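Local coordinates for protein inactive glucansucrase (Lactobacillus reuteri, PDB 5JBD) that is an inactive glucansucrase of glycoside hydrolase family 70, a large protein built around a barrel of parallel strands and carrying a bound calcium ion, at residues L454-T459 against G499-T504; V673-A678 against A731-A736; Q759-V764 against I785-T790. All blocks are in the same frame, centred on the assembly; numbering follows the deposited sequence.

Contact 1 of 3, residues L454-T459 against G499-T504; sequences LSNKDT and GGQTMT
Gly499 meets the aliphatic part of Lys457 through its carbonyl oxygen, with Gly499 O 3.5 Å from Lys457 CD and 3.6 Å from Lys457 CE. The same oxygen accepts a hydrogen bond from Arg515, so the lysine methylenes cover an acceptor that already has a charged partner. At Gly500 the backbone itself is the surface: its CA lies 4.1 Å from Lys457 CD. The lysine passes this turn extended and bends only at its last torsion, where NZ joins Asp458 OD2 in a salt bridge, met from above the carboxylate plane, and also bonds to Thr378 O.

Gln501 opens strand 501-505, part of an antiparallel sheet inserted in the sequence between barrel strands 460-464 and 652-654, consistent with the circularly permuted barrel of family 70. Residues 454-459 run from the end of helix 446-455 toward strand 460-464, so the contact seats that sheet against a barrel connection. The glutamine reaches across with CG anti to the backbone N (chi1 -179°) and a straight chain beyond, which delivers its amide to two successive residues. OE1 takes the backbone N-H of Lys457, with Gln501 OE1 to Lys457 N at 2.8 Å; the donor stands well above the carbonyl plane although the N-H points almost straight at the oxygen. NE2 gives a nearly linear bond (172°) to the neighbouring side chain, Gln501 NE2 to Asn456 OD1 being 3.1 Å. The two amide planes are turned 51° against each other, yet Asn456 OD1 lies close to the plane of the Gln501 amide. A further bond between NE2 and Ser513 OG helps fix which way the buried amide is rotated. Met503 adds a looser touch, its SD 4.4 Å from Asn456 OD1.

Contact 2 of 3, residues V673-A678 against A731-A736; sequences VIAKNA and ANTIAA
Ile674 and Thr733 both place their CG2 methyl opposite the backbone nitrogen, which sends the two methyls into each other between the helices. For Thr733 the same rotation (chi1 -57°) sets OG1 beside its own nitrogen, where the hydroxyl has Tyr671 O of the facing helix as its main partner and Glu729 O of its own preceding turn as a second, the two carbonyls sharing one proton. The threonine is therefore divided in its work: the hydroxyl is turned to backbone carbonyls, and the methyl does the packing. Ile674 CG2 and Thr733 CG2 are only 3.5 Å apart, closer than carbons usually sit, and the two side chains cross at about a right angle.

This close fit illustrates how small residues let helices approach. The CA atoms of Ala675 and Thr733 are 4.7 Å apart, where the side chains between the backbones are alanine methyls and a threonine. Ala675 CB rests 4.0 Å from Thr733 OG1. One turn further on, the methyl of Ala736 points toward the facing segment and lies 4.1 Å from Ala675 CB. Ala678 begins helix 678-683, so the start of a second helix joins the seam, with Ala678 CB 3.6 Å from Ala736 O.

The end of helix 670-676 is tied off by Asn677. Its ND2 is 2.8 Å from Val673 O, and its backbone N bonds to the same oxygen from the opposite face of the carbonyl plane.

In the chain, helices 670-676 and 678-683 fall between the parallel strands 652-654 and 688-691, and helix 727-739 between strands 688-691 and 743-748; the contact thus joins neighbouring helices of the barrel's outer layer, with Ile674 also touching Tyr475 and Asp655 in loops and Asn732 bonded to Asn272.

Contact 3 of 3, residues Q759-V764 against I785-T790; sequences QEAVTV and IYFAYT
Tyr789 has the side chain of Gln759 laid over one face of its ring, CG standing 3.4 Å from the ring centroid in a CH-pi contact. The glutamine amide follows on, stacked at 8° to the ring plane. Phe787 is met differently: Ala761 CB approaches its edge, near the ring plane, at 4.0 Å from Phe787 CE1. These pairs belong to an antiparallel pairing of strands 758-767 and 784-791, the latter outermost in a six-stranded sheet where strand 193-197, from much earlier in the chain, flanks the former. Such mixing of early and late segments is consistent with the U-shaped chain path known for this family.

The pairing is most regular at Val762 and Tyr786, a hydrogen-bonded pair with Val762 N to Tyr786 O at 3.0 Å and Tyr786 N to Val762 O at 2.8 Å. Further along, Phe787 is the centre of an inverse gamma turn. A side chain contributes there: Gln759 NE2 is 2.9 Å from Phe787 O, in a nearly straight bond (167°) that engages a backbone carbonyl while the rest of the glutamine lies on Tyr789.

On the face that carries Val762 and Tyr786, Val762 CG2 packs against Ala788 CB, and Val764 CG2 meets Tyr786 CB at 3.7 Å. The Tyr786 hydroxyl is hydrogen-bonded to Glu172 and to the backbone N of Gln847, while Val762 and Val764 also touch Phe196 of the adjoining strand. At the other end, an extended Glu760 crosses Thr790 at about a right angle; its carboxylate is also bonded by Ala838 N. The threonine hydroxyl donates across the strands, Thr790 OG1 to Glu760 OE1 being 2.6 Å, and Glu760 OE1 accepts it on its anti lone pair.

Overall arrangement
Followed from the N terminus, the three contacts come in series, with neither nesting nor crossing. Contact 1 closes a 39-residue loop containing barrel strand 460-464 and helix 483-496, and joins the end of helix 446-455 to the antiparallel sheet inserted between barrel strands 460-464 and 652-654. Contact 2 spans 52 residues, including barrel strand 688-691, and ties together outer helices. Contact 3 closes the shortest loop, 20 residues, in a separate six-stranded sheet; strand 242-244 of that sheet carries Asp243, which binds the calcium ion with Glu237, Asn287 and Asn751. Centres of contacts 1 and 2 lie about 32 Å apart, whereas contact 3 is across the chain's centre from both.

Contact 1 of 3, residues L454-T459 against G499-T504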
ATOM      1  N   LEU A 454       1.263  15.649  19.614  1.00 21.83           N
ATOM      2  CA  LEU A 454       1.624  16.997  19.183  1.00 22.34           C
ATOM      3  C   LEU A 454       2.493  17.779  20.168  1.00 22.50           C
ATOM      4  O   LEU A 454       3.015  18.837  19.813  1.00 21.70           O
ATOM      5  CB  LEU A 454       0.361  17.779  18.830  1.00 22.56           C
ATOM      6  CG  LEU A 454      -0.396  17.199  17.609  1.00 23.32           C
ATOM      7  CD1 LEU A 454      -1.772  17.834  17.476  1.00 22.55           C
ATOM      8  CD2 LEU A 454       0.386  17.381  16.312  1.00 23.56           C
ATOM      9  N   SER A 455       2.619  17.296  21.400  1.00 22.95           N
ATOM     10  CA  SER A 455       3.503  17.912  22.402  1.00 23.31           C
ATOM     11  C   SER A 455       4.822  17.151  22.563  1.00 22.35           C
ATOM     12  O   SER A 455       5.742  17.669  23.194  1.00 21.98           O
ATOM     13  CB  SER A 455       2.786  18.038  23.755  1.00 23.49           C
ATOM     14  OG  SER A 455       2.366  16.778  24.258  1.00 23.37           O
ATOM     15  N   ASN A 456       4.926  15.942  22.002  1.00 20.77           N
ATOM     16  CA  ASN A 456       6.152  15.137  22.138  1.00 20.87           C
ATOM     17  C   ASN A 456       7.383  15.782  21.466  1.00 20.63           C
ATOM     18  O   ASN A 456       7.296  16.281  20.341  1.00 19.78           O
ATOM     19  CB  ASN A 456       5.947  13.721  21.564  1.00 21.04           C
ATOM     20  CG  ASN A 456       5.389  12.732  22.581  1.00 20.46           C
ATOM     21  OD1 ASN A 456       5.278  13.007  23.783  1.00 20.86           O
ATOM     22  ND2 ASN A 456       5.082  11.539  22.099  1.00 21.05           N
ATOM     23  N   LYS A 457       8.525  15.736  22.163  1.00 20.48           N
ATOM     24  CA  LYS A 457       9.817  16.163  21.628  1.00 20.03           C
ATOM     25  C   LYS A 457      10.419  15.026  20.796  1.00 19.91           C
ATOM     26  O   LYS A 457      10.061  13.855  20.980  1.00 19.09           O
ATOM     27  CB  LYS A 457      10.762  16.466  22.814  1.00 19.52           C
ATOM     28  CG  LYS A 457      12.095  17.109  22.471  1.00 20.60           C
ATOM     29  CD  LYS A 457      12.865  17.448  23.748  1.00 21.17           C
ATOM     30  CE  LYS A 457      14.198  18.128  23.465  1.00 22.56           C
ATOM     31  NZ  LYS A 457      15.072  17.269  22.636  1.00 22.75           N
ATOM     32  N   ASP A 458      11.398  15.356  19.956  1.00 20.65           N
ATOM     33  CA  ASP A 458      12.127  14.367  19.181  1.00 19.62           C
ATOM     34  C   ASP A 458      11.196  13.503  18.322  1.00 19.69           C
ATOM     35  O   ASP A 458      11.214  12.265  18.392  1.00 19.94           O
ATOM     36  CB  ASP A 458      13.062  13.535  20.075  1.00 20.10           C
ATOM     37  CG  ASP A 458      14.292  14.327  20.516  1.00 20.87           C
ATOM     38  OD1 ASP A 458      15.007  14.858  19.646  1.00 20.37           O
ATOM     39  OD2 ASP A 458      14.528  14.419  21.734  1.00 21.55           O
ATOM     40  N   THR A 459      10.367  14.190  17.545  1.00 18.99           N
ATOM     41  CA  THR A 459       9.567  13.563  16.509  1.00 19.61           C
ATOM     42  C   THR A 459       9.010  14.578  15.517  1.00 19.76           C
ATOM     43  O   THR A 459       8.850  15.748  15.843  1.00 20.32           O
ATOM     44  CB  THR A 459       8.376  12.730  17.111  1.00 19.55           C
ATOM     45  OG1 THR A 459       7.810  11.893  16.093  1.00 19.64           O
ATOM     46  CG2 THR A 459       7.306  13.623  17.686  1.00 19.47           C
ATOM     47  N   GLY A 499      11.560  23.232  23.466  1.00 21.16           N
ATOM     48  CA  GLY A 499      12.347  23.015  24.684  1.00 22.42           C
ATOM     49  C   GLY A 499      12.366  21.581  25.153  1.00 21.84           C
ATOM     50  O   GLY A 499      11.858  20.686  24.469  1.00 22.08           O
ATOM     51  N   GLY A 500      12.978  21.371  26.326  1.00 21.13           N
ATOM     52  CA  GLY A 500      13.041  20.065  26.959  1.00 19.85           C
ATOM     53  C   GLY A 500      11.669  19.511  27.274  1.00 19.99           C
ATOM     54  O   GLY A 500      10.678  20.236  27.277  1.00 20.93           O
ATOM     55  N   GLN A 501      11.612  18.202  27.500  1.00 20.63           N
ATOM     56  CA  GLN A 501      10.368  17.533  27.847  1.00 20.83           C
ATOM     57  C   GLN A 501      10.575  16.655  29.067  1.00 21.53           C
ATOM     58  O   GLN A 501      11.572  15.926  29.151  1.00 20.81           O
ATOM     59  CB  GLN A 501       9.867  16.640  26.706  1.00 20.94           C
ATOM     60  CG  GLN A 501       8.550  15.931  27.028  1.00 20.46           C
ATOM     61  CD  GLN A 501       7.981  15.171  25.848  1.00 20.18           C
ATOM     62  OE1 GLN A 501       8.670  14.953  24.857  1.00 19.47           O
ATOM     63  NE2 GLN A 501       6.717  14.772  25.942  1.00 20.84           N
ATOM     64  N   THR A 502       9.601  16.699  29.970  1.00 21.84           N
ATOM     65  CA  THR A 502       9.535  15.806  31.124  1.00 23.13           C
ATOM     66  C   THR A 502       8.129  15.231  31.215  1.00 22.35           C
ATOM     67  O   THR A 502       7.148  15.967  31.170  1.00 22.81           O
ATOM     68  CB  THR A 502       9.879  16.561  32.434  1.00 24.29           C
ATOM     69  OG1 THR A 502      11.172  17.171  32.311  1.00 23.31           O
ATOM     70  CG2 THR A 502       9.876  15.618  33.654  1.00 26.67           C
ATOM     71  N   MET A 503       8.039  13.912  31.306  1.00 22.11           N
ATOM     72  CA  MET A 503       6.772  13.221  31.501  1.00 23.05           C
ATOM     73  C   MET A 503       6.816  12.542  32.858  1.00 23.97           C
ATOM     74  O   MET A 503       7.714  11.735  33.123  1.00 23.64           O
ATOM     75  CB  MET A 503       6.545  12.164  30.438  1.00 24.54           C
ATOM     76  CG  MET A 503       6.386  12.700  29.028  1.00 24.81           C
ATOM     77  SD  MET A 503       5.956  11.408  27.831  1.00 27.28           S
ATOM     78  CE  MET A 503       4.248  11.115  28.230  1.00 28.85           C
ATOM     79  N   THR A 504       5.816  12.822  33.679  1.00 22.40           N
ATOM     80  CA  THR A 504       5.808  12.434  35.088  1.00 24.10           C
ATOM     81  C   THR A 504       4.431  11.902  35.496  1.00 23.41           C
ATOM     82  O   THR A 504       3.432  12.560  35.234  1.00 23.16           O
ATOM     83  CB  THR A 504       6.138  13.676  35.926  1.00 25.10           C
ATOM     84  OG1 THR A 504       7.424  14.178  35.552  1.00 27.19           O
ATOM     85  CG2 THR A 504       6.160  13.369  37.409  1.00 27.19           C
TER

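Contact 2 of 3, residues V673-A678 against A731-A736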
ATOM      1  N   VAL A 673      -9.685  21.055  -4.357  1.00 27.88           N
ATOM      2  CA  VAL A 673     -10.072  21.399  -2.983  1.00 28.51           C
ATOM      3  C   VAL A 673      -8.826  21.753  -2.157  1.00 26.70           C
ATOM      4  O   VAL A 673      -8.828  22.754  -1.436  1.00 27.48           O
ATOM      5  CB  VAL A 673     -10.896  20.266  -2.313  1.00 29.58           C
ATOM      6  CG1 VAL A 673     -11.247  20.631  -0.873  1.00 29.61           C
ATOM      7  CG2 VAL A 673     -12.152  19.977  -3.130  1.00 31.17           C
ATOM      8  N   ILE A 674      -7.754  20.972  -2.298  1.00 27.21           N
ATOM      9  CA  ILE A 674      -6.493  21.234  -1.564  1.00 27.29           C
ATOM     10  C   ILE A 674      -5.917  22.615  -1.926  1.00 28.94           C
ATOM     11  O   ILE A 674      -5.579  23.404  -1.034  1.00 29.78           O
ATOM     12  CB  ILE A 674      -5.455  20.102  -1.773  1.00 26.74           C
ATOM     13  CG1 ILE A 674      -5.927  18.808  -1.107  1.00 27.42           C
ATOM     14  CG2 ILE A 674      -4.080  20.485  -1.223  1.00 25.99           C
ATOM     15  CD1 ILE A 674      -5.283  17.536  -1.620  1.00 27.13           C
ATOM     16  N   ALA A 675      -5.823  22.899  -3.227  1.00 30.51           N
ATOM     17  CA  ALA A 675      -5.329  24.199  -3.723  1.00 31.14           C
ATOM     18  C   ALA A 675      -6.118  25.368  -3.144  1.00 32.61           C
ATOM     19  O   ALA A 675      -5.534  26.326  -2.635  1.00 31.27           O
ATOM     20  CB  ALA A 675      -5.391  24.243  -5.243  1.00 31.92           C
ATOM     21  N   LYS A 676      -7.448  25.259  -3.193  1.00 33.54           N
ATOM     22  CA  LYS A 676      -8.331  26.296  -2.650  1.00 38.27           C
ATOM     23  C   LYS A 676      -8.101  26.533  -1.138  1.00 35.78           C
ATOM     24  O   LYS A 676      -8.216  27.663  -0.656  1.00 35.87           O
ATOM     25  CB  LYS A 676      -9.790  25.914  -2.919  1.00 42.65           C
ATOM     26  CG  LYS A 676     -10.809  27.003  -2.636  1.00 49.50           C
ATOM     27  CD  LYS A 676     -12.226  26.493  -2.901  1.00 53.32           C
ATOM     28  CE  LYS A 676     -13.290  27.290  -2.157  1.00 57.06           C
ATOM     29  NZ  LYS A 676     -13.826  28.413  -2.975  1.00 59.43           N
ATOM     30  N   ASN A 677      -7.748  25.473  -0.413  1.00 34.81           N
ATOM     31  CA  ASN A 677      -7.555  25.521   1.050  1.00 34.41           C
ATOM     32  C   ASN A 677      -6.094  25.632   1.512  1.00 33.01           C
ATOM     33  O   ASN A 677      -5.791  25.425   2.681  1.00 33.28           O
ATOM     34  CB  ASN A 677      -8.213  24.283   1.673  1.00 34.60           C
ATOM     35  CG  ASN A 677      -9.722  24.375   1.669  1.00 36.20           C
ATOM     36  OD1 ASN A 677     -10.294  25.027   2.530  1.00 39.51           O
ATOM     37  ND2 ASN A 677     -10.370  23.730   0.705  1.00 35.68           N
ATOM     38  N   ALA A 678      -5.188  25.998   0.614  1.00 32.95           N
ATOM     39  CA  ALA A 678      -3.758  25.986   0.928  1.00 32.72           C
ATOM     40  C   ALA A 678      -3.414  26.796   2.180  1.00 33.29           C
ATOM     41  O   ALA A 678      -2.587  26.368   2.998  1.00 32.83           O
ATOM     42  CB  ALA A 678      -2.951  26.488  -0.269  1.00 33.54           C
ATOM     43  N   ALA A 731       0.018  19.570 -10.324  1.00 26.81           N
ATOM     44  CA  ALA A 731       1.102  20.556 -10.392  1.00 27.17           C
ATOM     45  C   ALA A 731       0.693  21.935  -9.869  1.00 27.96           C
ATOM     46  O   ALA A 731       1.475  22.591  -9.170  1.00 27.48           O
ATOM     47  CB  ALA A 731       1.641  20.670 -11.810  1.00 27.29           C
ATOM     48  N   ASN A 732      -0.521  22.380 -10.211  1.00 28.31           N
ATOM     49  CA  ASN A 732      -1.050  23.639  -9.673  1.00 28.72           C
ATOM     50  C   ASN A 732      -1.276  23.560  -8.165  1.00 28.46           C
ATOM     51  O   ASN A 732      -1.026  24.528  -7.459  1.00 28.88           O
ATOM     52  CB  ASN A 732      -2.355  24.040 -10.370  1.00 31.46           C
ATOM     53  CG  ASN A 732      -2.123  24.654 -11.739  1.00 32.63           C
ATOM     54  OD1 ASN A 732      -1.111  25.337 -11.993  1.00 33.27           O
ATOM     55  ND2 ASN A 732      -3.055  24.418 -12.629  1.00 33.66           N
ATOM     56  N   THR A 733      -1.717  22.395  -7.682  1.00 27.19           N
ATOM     57  CA  THR A 733      -1.913  22.176  -6.245  1.00 27.92           C
ATOM     58  C   THR A 733      -0.590  22.238  -5.477  1.00 27.84           C
ATOM     59  O   THR A 733      -0.506  22.892  -4.436  1.00 27.09           O
ATOM     60  CB  THR A 733      -2.640  20.840  -5.985  1.00 28.26           C
ATOM     61  OG1 THR A 733      -3.892  20.855  -6.684  1.00 27.75           O
ATOM     62  CG2 THR A 733      -2.892  20.621  -4.497  1.00 28.93           C
ATOM     63  N   ILE A 734       0.448  21.592  -6.014  1.00 27.42           N
ATOM     64  CA  ILE A 734       1.777  21.644  -5.388  1.00 27.16           C
ATOM     65  C   ILE A 734       2.267  23.096  -5.304  1.00 27.32           C
ATOM     66  O   ILE A 734       2.789  23.525  -4.265  1.00 27.28           O
ATOM     67  CB  ILE A 734       2.793  20.746  -6.118  1.00 26.93           C
ATOM     68  CG1 ILE A 734       2.404  19.279  -5.933  1.00 26.78           C
ATOM     69  CG2 ILE A 734       4.209  20.977  -5.582  1.00 28.81           C
ATOM     70  CD1 ILE A 734       3.098  18.326  -6.868  1.00 27.72           C
ATOM     71  N   ALA A 735       2.081  23.846  -6.388  1.00 28.37           N
ATOM     72  CA  ALA A 735       2.485  25.266  -6.438  1.00 29.91           C
ATOM     73  C   ALA A 735       1.733  26.109  -5.412  1.00 29.69           C
ATOM     74  O   ALA A 735       2.328  26.972  -4.758  1.00 27.12           O
ATOM     75  CB  ALA A 735       2.286  25.834  -7.828  1.00 31.10           C
ATOM     76  N   ALA A 736       0.430  25.849  -5.276  1.00 30.11           N
ATOM     77  CA  ALA A 736      -0.391  26.538  -4.273  1.00 29.60           C
ATOM     78  C   ALA A 736       0.083  26.251  -2.841  1.00 28.08           C
ATOM     79  O   ALA A 736       0.168  27.165  -2.024  1.00 27.01           O
ATOM     80  CB  ALA A 736      -1.862  26.170  -4.436  1.00 30.92           C
TER

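Contact 3 of 3, residues Q759-V764 against I785-T790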
ATOM      1  N   GLN A 759      -0.072 -11.095 -20.388  1.00 29.42           N
ATOM      2  CA  GLN A 759       0.334 -12.373 -19.809  1.00 29.20           C
ATOM      3  C   GLN A 759       1.673 -12.841 -20.362  1.00 30.75           C
ATOM      4  O   GLN A 759       2.044 -12.533 -21.512  1.00 29.91           O
ATOM      5  CB  GLN A 759      -0.698 -13.468 -20.054  1.00 30.34           C
ATOM      6  CG  GLN A 759      -1.899 -13.387 -19.139  1.00 30.11           C
ATOM      7  CD  GLN A 759      -2.957 -14.425 -19.466  1.00 32.00           C
ATOM      8  OE1 GLN A 759      -3.679 -14.295 -20.456  1.00 31.19           O
ATOM      9  NE2 GLN A 759      -3.045 -15.467 -18.646  1.00 32.39           N
ATOM     10  N   GLU A 760       2.380 -13.595 -19.525  1.00 30.64           N
ATOM     11  CA  GLU A 760       3.693 -14.120 -19.840  1.00 32.10           C
ATOM     12  C   GLU A 760       3.806 -15.516 -19.239  1.00 32.06           C
ATOM     13  O   GLU A 760       3.323 -15.752 -18.135  1.00 33.30           O
ATOM     14  CB  GLU A 760       4.766 -13.193 -19.262  1.00 32.49           C
ATOM     15  CG  GLU A 760       6.191 -13.475 -19.731  1.00 33.64           C
ATOM     16  CD  GLU A 760       7.229 -12.540 -19.127  1.00 33.38           C
ATOM     17  OE1 GLU A 760       6.877 -11.630 -18.327  1.00 32.16           O
ATOM     18  OE2 GLU A 760       8.422 -12.730 -19.450  1.00 36.46           O
ATOM     19  N   ALA A 761       4.430 -16.442 -19.965  1.00 31.60           N
ATOM     20  CA  ALA A 761       4.717 -17.758 -19.407  1.00 31.40           C
ATOM     21  C   ALA A 761       5.928 -17.619 -18.495  1.00 30.82           C
ATOM     22  O   ALA A 761       7.030 -17.294 -18.949  1.00 31.42           O
ATOM     23  CB  ALA A 761       4.967 -18.797 -20.492  1.00 32.31           C
ATOM     24  N   VAL A 762       5.707 -17.840 -17.209  1.00 29.63           N
ATOM     25  CA  VAL A 762       6.786 -17.830 -16.210  1.00 29.07           C
ATOM     26  C   VAL A 762       6.830 -19.182 -15.515  1.00 29.13           C
ATOM     27  O   VAL A 762       5.811 -19.866 -15.442  1.00 30.07           O
ATOM     28  CB  VAL A 762       6.594 -16.711 -15.161  1.00 27.75           C
ATOM     29  CG1 VAL A 762       6.922 -15.363 -15.772  1.00 28.04           C
ATOM     30  CG2 VAL A 762       5.184 -16.696 -14.586  1.00 27.57           C
ATOM     31  N   THR A 763       8.004 -19.571 -15.028  1.00 28.61           N
ATOM     32  CA  THR A 763       8.147 -20.787 -14.251  1.00 28.88           C
ATOM     33  C   THR A 763       8.082 -20.402 -12.769  1.00 30.56           C
ATOM     34  O   THR A 763       8.843 -19.525 -12.318  1.00 29.08           O
ATOM     35  CB  THR A 763       9.448 -21.506 -14.600  1.00 29.33           C
ATOM     36  OG1 THR A 763       9.473 -21.782 -16.010  1.00 29.73           O
ATOM     37  CG2 THR A 763       9.557 -22.819 -13.837  1.00 30.37           C
ATOM     38  N   VAL A 764       7.174 -21.040 -12.020  1.00 30.94           N
ATOM     39  CA  VAL A 764       6.886 -20.627 -10.633  1.00 31.12           C
ATOM     40  C   VAL A 764       6.860 -21.737  -9.582  1.00 30.71           C
ATOM     41  O   VAL A 764       6.736 -22.918  -9.893  1.00 31.56           O
ATOM     42  CB  VAL A 764       5.545 -19.863 -10.532  1.00 31.26           C
ATOM     43  CG1 VAL A 764       5.472 -18.753 -11.577  1.00 32.19           C
ATOM     44  CG2 VAL A 764       4.340 -20.795 -10.642  1.00 32.47           C
ATOM     45  N   ILE A 785       5.005 -24.002 -15.178  1.00 33.63           N
ATOM     46  CA  ILE A 785       4.700 -22.888 -16.066  1.00 32.31           C
ATOM     47  C   ILE A 785       3.307 -22.348 -15.726  1.00 30.78           C
ATOM     48  O   ILE A 785       2.347 -23.106 -15.656  1.00 31.25           O
ATOM     49  CB  ILE A 785       4.859 -23.274 -17.559  1.00 33.23           C
ATOM     50  CG1 ILE A 785       6.333 -23.615 -17.823  1.00 33.62           C
ATOM     51  CG2 ILE A 785       4.384 -22.128 -18.445  1.00 33.20           C
ATOM     52  CD1 ILE A 785       6.721 -23.869 -19.251  1.00 34.80           C
ATOM     53  N   TYR A 786       3.233 -21.026 -15.564  1.00 29.85           N
ATOM     54  CA  TYR A 786       2.062 -20.301 -15.078  1.00 29.82           C
ATOM     55  C   TYR A 786       1.925 -19.037 -15.921  1.00 29.42           C
ATOM     56  O   TYR A 786       2.929 -18.359 -16.197  1.00 29.20           O
ATOM     57  CB  TYR A 786       2.335 -19.924 -13.607  1.00 29.31           C
ATOM     58  CG  TYR A 786       1.246 -19.187 -12.825  1.00 30.10           C
ATOM     59  CD1 TYR A 786      -0.000 -19.767 -12.592  1.00 31.69           C
ATOM     60  CD2 TYR A 786       1.492 -17.928 -12.251  1.00 29.91           C
ATOM     61  CE1 TYR A 786      -0.978 -19.105 -11.843  1.00 31.38           C
ATOM     62  CE2 TYR A 786       0.522 -17.260 -11.496  1.00 30.13           C
ATOM     63  CZ  TYR A 786      -0.709 -17.848 -11.285  1.00 30.90           C
ATOM     64  OH  TYR A 786      -1.685 -17.193 -10.544  1.00 29.15           O
ATOM     65  N   PHE A 787       0.701 -18.712 -16.335  1.00 29.49           N
ATOM     66  CA  PHE A 787       0.473 -17.591 -17.245  1.00 29.26           C
ATOM     67  C   PHE A 787       0.109 -16.305 -16.499  1.00 29.51           C
ATOM     68  O   PHE A 787      -0.980 -15.750 -16.650  1.00 29.20           O
ATOM     69  CB  PHE A 787      -0.590 -17.959 -18.291  1.00 30.21           C
ATOM     70  CG  PHE A 787      -0.244 -19.166 -19.127  1.00 31.51           C
ATOM     71  CD1 PHE A 787       1.015 -19.299 -19.719  1.00 32.85           C
ATOM     72  CD2 PHE A 787      -1.190 -20.151 -19.372  1.00 33.22           C
ATOM     73  CE1 PHE A 787       1.326 -20.401 -20.505  1.00 32.81           C
ATOM     74  CE2 PHE A 787      -0.891 -21.249 -20.168  1.00 34.04           C
ATOM     75  CZ  PHE A 787       0.371 -21.375 -20.735  1.00 34.16           C
ATOM     76  N   ALA A 788       1.057 -15.816 -15.703  1.00 30.20           N
ATOM     77  CA  ALA A 788       0.835 -14.635 -14.867  1.00 29.61           C
ATOM     78  C   ALA A 788       0.719 -13.406 -15.729  1.00 29.65           C
ATOM     79  O   ALA A 788       1.372 -13.316 -16.778  1.00 29.91           O
ATOM     80  CB  ALA A 788       1.986 -14.457 -13.884  1.00 30.22           C
ATOM     81  N   TYR A 789      -0.114 -12.468 -15.293  1.00 28.61           N
ATOM     82  CA  TYR A 789      -0.103 -11.108 -15.831  1.00 28.80           C
ATOM     83  C   TYR A 789       1.127 -10.403 -15.265  1.00 28.07           C
ATOM     84  O   TYR A 789       1.225 -10.221 -14.055  1.00 28.67           O
ATOM     85  CB  TYR A 789      -1.393 -10.370 -15.466  1.00 29.31           C
ATOM     86  CG  TYR A 789      -2.585 -10.900 -16.229  1.00 30.84           C
ATOM     87  CD1 TYR A 789      -3.296 -12.008 -15.778  1.00 32.72           C
ATOM     88  CD2 TYR A 789      -2.964 -10.333 -17.438  1.00 32.90           C
ATOM     89  CE1 TYR A 789      -4.376 -12.510 -16.495  1.00 34.11           C
ATOM     90  CE2 TYR A 789      -4.052 -10.820 -18.164  1.00 33.87           C
ATOM     91  CZ  TYR A 789      -4.747 -11.912 -17.689  1.00 34.84           C
ATOM     92  OH  TYR A 789      -5.808 -12.406 -18.399  1.00 35.31           O
ATOM     93  N   THR A 790       2.078 -10.075 -16.138  1.00 28.05           N
ATOM     94  CA  THR A 790       3.363  -9.480 -15.749  1.00 28.84           C
ATOM     95  C   THR A 790       3.819  -8.269 -16.573  1.00 29.35           C
ATOM     96  O   THR A 790       4.774  -7.586 -16.183  1.00 28.70           O
ATOM     97  CB  THR A 790       4.496 -10.493 -15.944  1.00 29.10           C
ATOM     98  OG1 THR A 790       4.609 -10.775 -17.337  1.00 30.07           O
ATOM     99  CG2 THR A 790       4.247 -11.782 -15.186  1.00 29.36           C
TER